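Local coordinates for protein N-acetylcysteine deacetylase (PDB 1YSJ) that probably removes the acetyl group from N-acetylcysteine, using two divalent metal ions, in a pathway that lets Bacillus subtilis draw cysteine from S-(2-succino)cysteine, at residues L47-V52 with L75-I80; A129-T134 with F151-A156. The protein carries 1 engineered substitution. All coordinates share one frame; numbering follows the deposited sequence.

Interaction 1. Residues L47-V52 with L75-I80; sequences LSFQEV and LKTGVI. Engineered in segment 75-80: Gly78 (natural residue Ala).
Thr77 lays its side chain across that of Glu51 at about a right angle, the hydroxyl against the carboxylate and the methyl against the backbone beyond it. The polar half is a hydrogen bond donated by Thr77 OG1 to Glu51 OE1, 2.7 Å long and directed nearly along the C-O axis of the acceptor. A chi1 of 61° sets OG1 between the threonine's own backbone N and carbonyl carbon, and leaves Thr77 CG2 to rest 3.5 Å from Glu51 O. Thr77 CG2 also comes within 3.9 Å of Val52 N, where helix 52-64 starts; Glu51 is its N-cap residue and the centre of an inverse gamma turn.

The glutamate can reach Thr77 because its chain bends at chi2 (90°), which brings the carboxylate back beside its own loop. There OE2 takes a bond from the backbone, Phe49 N to Glu51 OE2 at 2.9 Å, with the donor well above the carboxylate plane. Ala156 N, in the loop after strand 148-154, also bonds to OE2. Leu47 to Gln50 form a type II turn, closed by Gln50 N to Leu47 O.

Beside this bond, the edge of the Phe49 ring faces Thr77 OG1, while Lys76 NZ lies obliquely to it, 4.2 Å from Phe49 CE2. A water donates to Phe49 O and, weakly, to Thr77 OG1. Gly78, an engineered residue next to Thr77, gives its N to a hydrogen bond with Thr55 OG1 of helix 52-64.

The buried carboxylate thus ties the loop before helix 52-64 to the entry of strand 79-84, and the Glu51 side chain lies about 8 Å from those of His124 and Glu158, both nickel ligands. Donors at both oxygens would favour the anion, although the neighbouring Asp99 may offset part of this.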
ATOM      1  N   LEU A  47      -8.070  24.894  16.925  1.00 42.44           N
ATOM      2  CA  LEU A  47      -7.558  23.520  16.865  1.00 42.43           C
ATOM      3  C   LEU A  47      -6.678  23.171  18.073  1.00 40.41           C
ATOM      4  O   LEU A  47      -6.249  24.061  18.797  1.00 40.43           O
ATOM      5  CB  LEU A  47      -6.809  23.286  15.543  1.00 41.30           C
ATOM      6  CG  LEU A  47      -7.646  23.487  14.268  1.00 41.28           C
ATOM      7  CD1 LEU A  47      -6.801  23.473  13.007  1.00 33.93           C
ATOM      8  CD2 LEU A  47      -8.737  22.436  14.174  1.00 41.74           C
ATOM      9  N   SER A  48      -6.446  21.874  18.283  1.00 41.03           N
ATOM     10  CA  SER A  48      -5.577  21.352  19.356  1.00 42.94           C
ATOM     11  C   SER A  48      -4.261  22.114  19.492  1.00 43.04           C
ATOM     12  O   SER A  48      -3.540  22.284  18.507  1.00 43.07           O
ATOM     13  CB  SER A  48      -5.269  19.865  19.121  1.00 42.42           C
ATOM     14  OG  SER A  48      -6.432  19.056  19.230  1.00 43.69           O
ATOM     15  N   PHE A  49      -3.965  22.557  20.719  1.00 43.45           N
ATOM     16  CA  PHE A  49      -2.771  23.355  21.058  1.00 42.89           C
ATOM     17  C   PHE A  49      -2.712  24.761  20.431  1.00 44.18           C
ATOM     18  O   PHE A  49      -1.693  25.453  20.544  1.00 44.05           O
ATOM     19  CB  PHE A  49      -1.468  22.579  20.789  1.00 41.88           C
ATOM     20  CG  PHE A  49      -1.213  21.456  21.758  1.00 43.49           C
ATOM     21  CD1 PHE A  49      -0.805  20.209  21.297  1.00 43.79           C
ATOM     22  CD2 PHE A  49      -1.387  21.641  23.134  1.00 40.74           C
ATOM     23  CE1 PHE A  49      -0.564  19.161  22.184  1.00 42.86           C
ATOM     24  CE2 PHE A  49      -1.157  20.599  24.029  1.00 42.42           C
ATOM     25  CZ  PHE A  49      -0.742  19.353  23.552  1.00 42.69           C
ATOM     26  N   GLN A  50      -3.803  25.178  19.792  1.00 44.69           N
ATOM     27  CA  GLN A  50      -3.887  26.483  19.128  1.00 45.99           C
ATOM     28  C   GLN A  50      -5.014  27.319  19.722  1.00 44.50           C
ATOM     29  O   GLN A  50      -5.464  28.301  19.116  1.00 44.04           O
ATOM     30  CB  GLN A  50      -4.096  26.310  17.618  1.00 45.26           C
ATOM     31  CG  GLN A  50      -2.949  25.599  16.902  1.00 48.39           C
ATOM     32  CD  GLN A  50      -3.070  25.676  15.391  1.00 53.34           C
ATOM     33  OE1 GLN A  50      -2.966  26.763  14.796  1.00 57.98           O
ATOM     34  NE2 GLN A  50      -3.268  24.520  14.753  1.00 56.73           N
ATOM     35  N   GLU A  51      -5.456  26.925  20.919  1.00 42.71           N
ATOM     36  CA  GLU A  51      -6.587  27.557  21.597  1.00 40.60           C
ATOM     37  C   GLU A  51      -6.157  28.804  22.368  1.00 40.74           C
ATOM     38  O   GLU A  51      -6.359  28.906  23.578  1.00 42.50           O
ATOM     39  CB  GLU A  51      -7.302  26.562  22.526  1.00 39.39           C
ATOM     40  CG  GLU A  51      -7.454  25.141  21.979  1.00 42.51           C
ATOM     41  CD  GLU A  51      -6.274  24.223  22.326  1.00 46.23           C
ATOM     42  OE1 GLU A  51      -5.197  24.722  22.712  1.00 45.81           O
ATOM     43  OE2 GLU A  51      -6.424  22.989  22.208  1.00 45.57           O
ATOM     44  N   VAL A  52      -5.571  29.752  21.650  1.00 41.85           N
ATOM     45  CA  VAL A  52      -5.062  30.993  22.233  1.00 41.50           C
ATOM     46  C   VAL A  52      -6.203  31.902  22.695  1.00 42.78           C
ATOM     47  O   VAL A  52      -6.222  32.360  23.841  1.00 44.78           O
ATOM     48  CB  VAL A  52      -4.120  31.733  21.233  1.00 41.88           C
ATOM     49  CG1 VAL A  52      -3.615  33.058  21.811  1.00 35.92           C
ATOM     50  CG2 VAL A  52      -2.939  30.832  20.855  1.00 38.61           C
ATOM     51  N   LEU A  75       1.616  25.386  30.563  1.00 47.85           N
ATOM     52  CA  LEU A  75       0.423  25.275  29.721  1.00 47.33           C
ATOM     53  C   LEU A  75       0.166  26.571  28.966  1.00 47.42           C
ATOM     54  O   LEU A  75      -0.456  27.491  29.504  1.00 48.60           O
ATOM     55  CB  LEU A  75      -0.814  24.899  30.547  1.00 45.72           C
ATOM     56  CG  LEU A  75      -0.984  23.451  31.007  1.00 48.92           C
ATOM     57  CD1 LEU A  75      -2.219  23.337  31.894  1.00 49.90           C
ATOM     58  CD2 LEU A  75      -1.083  22.488  29.824  1.00 46.80           C
ATOM     59  N   LYS A  76       0.645  26.632  27.724  1.00 47.53           N
ATOM     60  CA  LYS A  76       0.465  27.804  26.861  1.00 49.00           C
ATOM     61  C   LYS A  76      -1.020  28.048  26.624  1.00 48.46           C
ATOM     62  O   LYS A  76      -1.504  29.173  26.765  1.00 49.54           O
ATOM     63  CB  LYS A  76       1.182  27.631  25.515  1.00 49.97           C
ATOM     64  CG  LYS A  76       2.560  26.945  25.569  1.00 59.28           C
ATOM     65  CD  LYS A  76       2.497  25.471  25.123  1.00 64.38           C
ATOM     66  CE  LYS A  76       2.155  24.536  26.273  1.00 63.96           C
ATOM     67  NZ  LYS A  76       1.482  23.268  25.862  1.00 70.16           N
ATOM     68  N   THR A  77      -1.735  26.985  26.265  1.00 46.36           N
ATOM     69  CA  THR A  77      -3.188  27.037  26.152  1.00 45.49           C
ATOM     70  C   THR A  77      -3.809  26.134  27.211  1.00 44.41           C
ATOM     71  O   THR A  77      -3.210  25.143  27.634  1.00 44.31           O
ATOM     72  CB  THR A  77      -3.686  26.632  24.744  1.00 45.27           C
ATOM     73  OG1 THR A  77      -3.287  25.287  24.465  1.00 45.88           O
ATOM     74  CG2 THR A  77      -3.116  27.556  23.668  1.00 44.45           C
ATOM     75  N   GLY A  78      -5.014  26.478  27.635  1.00 44.01           N
ATOM     76  CA  GLY A  78      -5.664  25.753  28.718  1.00 43.45           C
ATOM     77  C   GLY A  78      -5.646  26.601  29.968  1.00 43.53           C
ATOM     78  O   GLY A  78      -4.755  27.434  30.152  1.00 41.80           O
ATOM     79  N   VAL A  79      -6.641  26.397  30.825  1.00 43.66           N
ATOM     80  CA  VAL A  79      -6.822  27.224  32.010  1.00 42.12           C
ATOM     81  C   VAL A  79      -7.047  26.326  33.211  1.00 42.99           C
ATOM     82  O   VAL A  79      -7.839  25.381  33.152  1.00 41.86           O
ATOM     83  CB  VAL A  79      -8.023  28.212  31.846  1.00 42.56           C
ATOM     84  CG1 VAL A  79      -8.173  29.111  33.064  1.00 40.45           C
ATOM     85  CG2 VAL A  79      -7.864  29.060  30.595  1.00 38.05           C
ATOM     86  N   ILE A  80      -6.330  26.620  34.293  1.00 43.96           N
ATOM     87  CA  ILE A  80      -6.518  25.933  35.561  1.00 41.98           C
ATOM     88  C   ILE A  80      -7.030  26.945  36.574  1.00 42.33           C
ATOM     89  O   ILE A  80      -6.392  27.965  36.827  1.00 42.51           O
ATOM     90  CB  ILE A  80      -5.210  25.265  36.080  1.00 43.56           C
ATOM     91  CG1 ILE A  80      -4.461  24.528  34.950  1.00 43.51           C
ATOM     92  CG2 ILE A  80      -5.502  24.348  37.281  1.00 38.37           C
ATOM     93  CD1 ILE A  80      -5.222  23.357  34.285  1.00 43.69           C
TER
HETATM   94  O   HOH W   1      -0.143  24.999  23.048  0.50 43.43           O

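Interaction 2. Residues A129-T134 with F151-A156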
ATOM      1  N   ALA A 129     -18.337  25.814  28.438  1.00 42.11           N
ATOM      2  CA  ALA A 129     -19.335  26.739  28.986  1.00 43.42           C
ATOM      3  C   ALA A 129     -20.060  26.174  30.216  1.00 42.94           C
ATOM      4  O   ALA A 129     -20.276  26.899  31.186  1.00 43.40           O
ATOM      5  CB  ALA A 129     -20.332  27.154  27.918  1.00 42.67           C
ATOM      6  N   SER A 130     -20.403  24.884  30.172  1.00 42.87           N
ATOM      7  CA  SER A 130     -21.032  24.180  31.298  1.00 41.99           C
ATOM      8  C   SER A 130     -20.184  24.217  32.558  1.00 42.32           C
ATOM      9  O   SER A 130     -20.683  24.561  33.630  1.00 44.73           O
ATOM     10  CB  SER A 130     -21.319  22.719  30.941  1.00 41.30           C
ATOM     11  OG  SER A 130     -22.363  22.612  29.992  1.00 42.86           O
ATOM     12  N   ILE A 131     -18.906  23.869  32.422  1.00 41.16           N
ATOM     13  CA  ILE A 131     -17.987  23.792  33.560  1.00 41.66           C
ATOM     14  C   ILE A 131     -17.584  25.189  34.072  1.00 43.05           C
ATOM     15  O   ILE A 131     -17.192  25.344  35.236  1.00 43.08           O
ATOM     16  CB  ILE A 131     -16.753  22.875  33.242  1.00 41.87           C
ATOM     17  CG1 ILE A 131     -17.201  21.441  32.916  1.00 41.37           C
ATOM     18  CG2 ILE A 131     -15.733  22.846  34.386  1.00 44.48           C
ATOM     19  CD1 ILE A 131     -18.161  20.813  33.930  1.00 41.58           C
ATOM     20  N   ILE A 132     -17.695  26.202  33.213  1.00 41.97           N
ATOM     21  CA  ILE A 132     -17.557  27.582  33.673  1.00 41.00           C
ATOM     22  C   ILE A 132     -18.781  27.917  34.527  1.00 40.69           C
ATOM     23  O   ILE A 132     -18.656  28.532  35.594  1.00 40.57           O
ATOM     24  CB  ILE A 132     -17.399  28.599  32.512  1.00 40.75           C
ATOM     25  CG1 ILE A 132     -16.031  28.454  31.850  1.00 37.80           C
ATOM     26  CG2 ILE A 132     -17.575  30.031  33.022  1.00 37.70           C
ATOM     27  CD1 ILE A 132     -15.880  29.243  30.558  1.00 41.48           C
ATOM     28  N   GLY A 133     -19.954  27.494  34.055  1.00 39.38           N
ATOM     29  CA  GLY A 133     -21.187  27.589  34.837  1.00 39.87           C
ATOM     30  C   GLY A 133     -21.040  26.981  36.222  1.00 39.92           C
ATOM     31  O   GLY A 133     -21.360  27.624  37.225  1.00 41.52           O
ATOM     32  N   THR A 134     -20.544  25.744  36.267  1.00 39.95           N
ATOM     33  CA  THR A 134     -20.292  25.031  37.520  1.00 40.30           C
ATOM     34  C   THR A 134     -19.434  25.863  38.470  1.00 41.08           C
ATOM     35  O   THR A 134     -19.767  26.008  39.650  1.00 40.50           O
ATOM     36  CB  THR A 134     -19.613  23.667  37.261  1.00 40.30           C
ATOM     37  OG1 THR A 134     -20.467  22.857  36.452  1.00 41.28           O
ATOM     38  CG2 THR A 134     -19.336  22.928  38.570  1.00 41.77           C
ATOM     39  N   PHE A 151     -10.488  23.343  38.677  1.00 40.69           N
ATOM     40  CA  PHE A 151     -11.081  23.265  37.342  1.00 40.61           C
ATOM     41  C   PHE A 151     -10.004  23.188  36.269  1.00 40.27           C
ATOM     42  O   PHE A 151      -9.068  23.991  36.242  1.00 41.43           O
ATOM     43  CB  PHE A 151     -12.023  24.449  37.089  1.00 39.20           C
ATOM     44  CG  PHE A 151     -13.198  24.486  38.017  1.00 39.85           C
ATOM     45  CD1 PHE A 151     -13.093  25.089  39.271  1.00 38.21           C
ATOM     46  CD2 PHE A 151     -14.408  23.905  37.649  1.00 36.15           C
ATOM     47  CE1 PHE A 151     -14.178  25.119  40.138  1.00 40.60           C
ATOM     48  CE2 PHE A 151     -15.497  23.929  38.510  1.00 39.12           C
ATOM     49  CZ  PHE A 151     -15.382  24.534  39.759  1.00 38.78           C
ATOM     50  N   ILE A 152     -10.156  22.207  35.389  1.00 39.93           N
ATOM     51  CA  ILE A 152      -9.192  21.921  34.341  1.00 40.15           C
ATOM     52  C   ILE A 152      -9.840  22.156  32.979  1.00 40.63           C
ATOM     53  O   ILE A 152     -10.758  21.435  32.575  1.00 41.43           O
ATOM     54  CB  ILE A 152      -8.662  20.459  34.451  1.00 39.57           C
ATOM     55  CG1 ILE A 152      -7.962  20.250  35.795  1.00 39.68           C
ATOM     56  CG2 ILE A 152      -7.721  20.117  33.290  1.00 37.64           C
ATOM     57  CD1 ILE A 152      -7.715  18.797  36.148  1.00 46.04           C
ATOM     58  N   PHE A 153      -9.371  23.188  32.290  1.00 40.08           N
ATOM     59  CA  PHE A 153      -9.797  23.447  30.926  1.00 40.54           C
ATOM     60  C   PHE A 153      -8.661  23.008  30.011  1.00 41.20           C
ATOM     61  O   PHE A 153      -7.683  23.720  29.809  1.00 40.80           O
ATOM     62  CB  PHE A 153     -10.210  24.915  30.741  1.00 39.00           C
ATOM     63  CG  PHE A 153     -11.397  25.313  31.588  1.00 38.41           C
ATOM     64  CD1 PHE A 153     -11.216  25.822  32.875  1.00 36.67           C
ATOM     65  CD2 PHE A 153     -12.693  25.160  31.108  1.00 37.56           C
ATOM     66  CE1 PHE A 153     -12.302  26.179  33.666  1.00 36.61           C
ATOM     67  CE2 PHE A 153     -13.796  25.515  31.894  1.00 35.97           C
ATOM     68  CZ  PHE A 153     -13.597  26.026  33.175  1.00 39.63           C
ATOM     69  N   GLN A 154      -8.813  21.800  29.484  1.00 42.71           N
ATOM     70  CA  GLN A 154      -7.728  21.058  28.881  1.00 42.81           C
ATOM     71  C   GLN A 154      -7.647  21.243  27.366  1.00 44.59           C
ATOM     72  O   GLN A 154      -8.641  21.059  26.661  1.00 46.49           O
ATOM     73  CB  GLN A 154      -7.895  19.570  29.219  1.00 42.06           C
ATOM     74  CG  GLN A 154      -6.896  18.655  28.529  1.00 40.50           C
ATOM     75  CD  GLN A 154      -7.412  17.251  28.347  1.00 43.24           C
ATOM     76  OE1 GLN A 154      -7.795  16.585  29.315  1.00 48.61           O
ATOM     77  NE2 GLN A 154      -7.412  16.778  27.102  1.00 40.39           N
ATOM     78  N   PRO A 155      -6.446  21.567  26.854  1.00 45.57           N
ATOM     79  CA  PRO A 155      -6.275  21.652  25.404  1.00 45.91           C
ATOM     80  C   PRO A 155      -6.094  20.264  24.801  1.00 44.69           C
ATOM     81  O   PRO A 155      -5.840  19.312  25.534  1.00 44.81           O
ATOM     82  CB  PRO A 155      -4.972  22.441  25.261  1.00 45.07           C
ATOM     83  CG  PRO A 155      -4.181  22.064  26.475  1.00 44.31           C
ATOM     84  CD  PRO A 155      -5.187  21.843  27.578  1.00 44.16           C
ATOM     85  N   ALA A 156      -6.251  20.157  23.483  1.00 43.86           N
ATOM     86  CA  ALA A 156      -5.757  19.004  22.719  1.00 44.70           C
ATOM     87  C   ALA A 156      -6.310  17.621  23.119  1.00 45.24           C
ATOM     88  O   ALA A 156      -5.559  16.637  23.172  1.00 44.58           O
ATOM     89  CB  ALA A 156      -4.217  18.991  22.729  1.00 42.78           C
TER
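Residues 129-134 of helix 124-139 run nearly antiparallel to residues 151-154 of the strand, at 163° between their directions, with the axes of these segments 9.9 Å apart at closest approach. Phe151 and Phe153, two residues apart on the strand, both start toward the helix and bridge that gap, whereas Ile152 between them starts away from it.

Ile131 is the residue that meets both rings. Its CG2 lies 3.7 Å from Phe151 CD2, at the ring's edge and near its plane, and 4.0 Å from Phe153 CZ, to which it stands obliquely. The torsion explains this double role: with chi1 at -60°, CG2 extends opposite the backbone N and comes up against both rings, while CG1 turns aside and carries CD1 away from the strand.

One residue on, Ile132 crosses Phe153 at about a right angle and sets its CG1 3.7 Å from Phe153 CZ, again oblique to the ring. Three residues after Ile131, Thr134 presents its methyl to Phe151, with CG2 4.0 Å from CE2 and in the plane of the ring. The hydroxyl of Thr134 instead bonds to Ser389 O on helix 384-402, so this residue serves an apolar neighbour with one branch and a polar one with the other.

Beyond the two segments, Ile131 also touches Ile94 and Ala96 of strand 91-97, and Met181 of strand 175-184, which spreads the contact over neighbouring strands.

This is helix-on-sheet packing in the core of the metal-binding part of the enzyme, where helix 124-139 begins at the nickel ligand His124. Across the interface aliphatic carbons meet aromatic carbons, so the association rests on shape and the exclusion of water rather than on directed polar bonds.

Interaction 1 closes before interaction 2 opens along the chain, yet their centres lie only 12 Å apart, because strands 79-84 and 148-154 are antiparallel neighbours in the eight-stranded mixed sheet. The backbone hydrogen bond from Phe153 N to Val79 O joins the two directly. Past the strand's end, Pro155 packs on Glu51 and Thr77, so the segment 151-156 serves both contacts: its phenylalanines receive helix 124-139, and its final loop residues meet the turn before helix 52-64. Together they join the start of helix 52-64 and the body of helix 124-139 to two adjacent strands on one side of the chain's centre, with the Glu51 and Ile131 side chains each about 12 Å from a bound nickel ion.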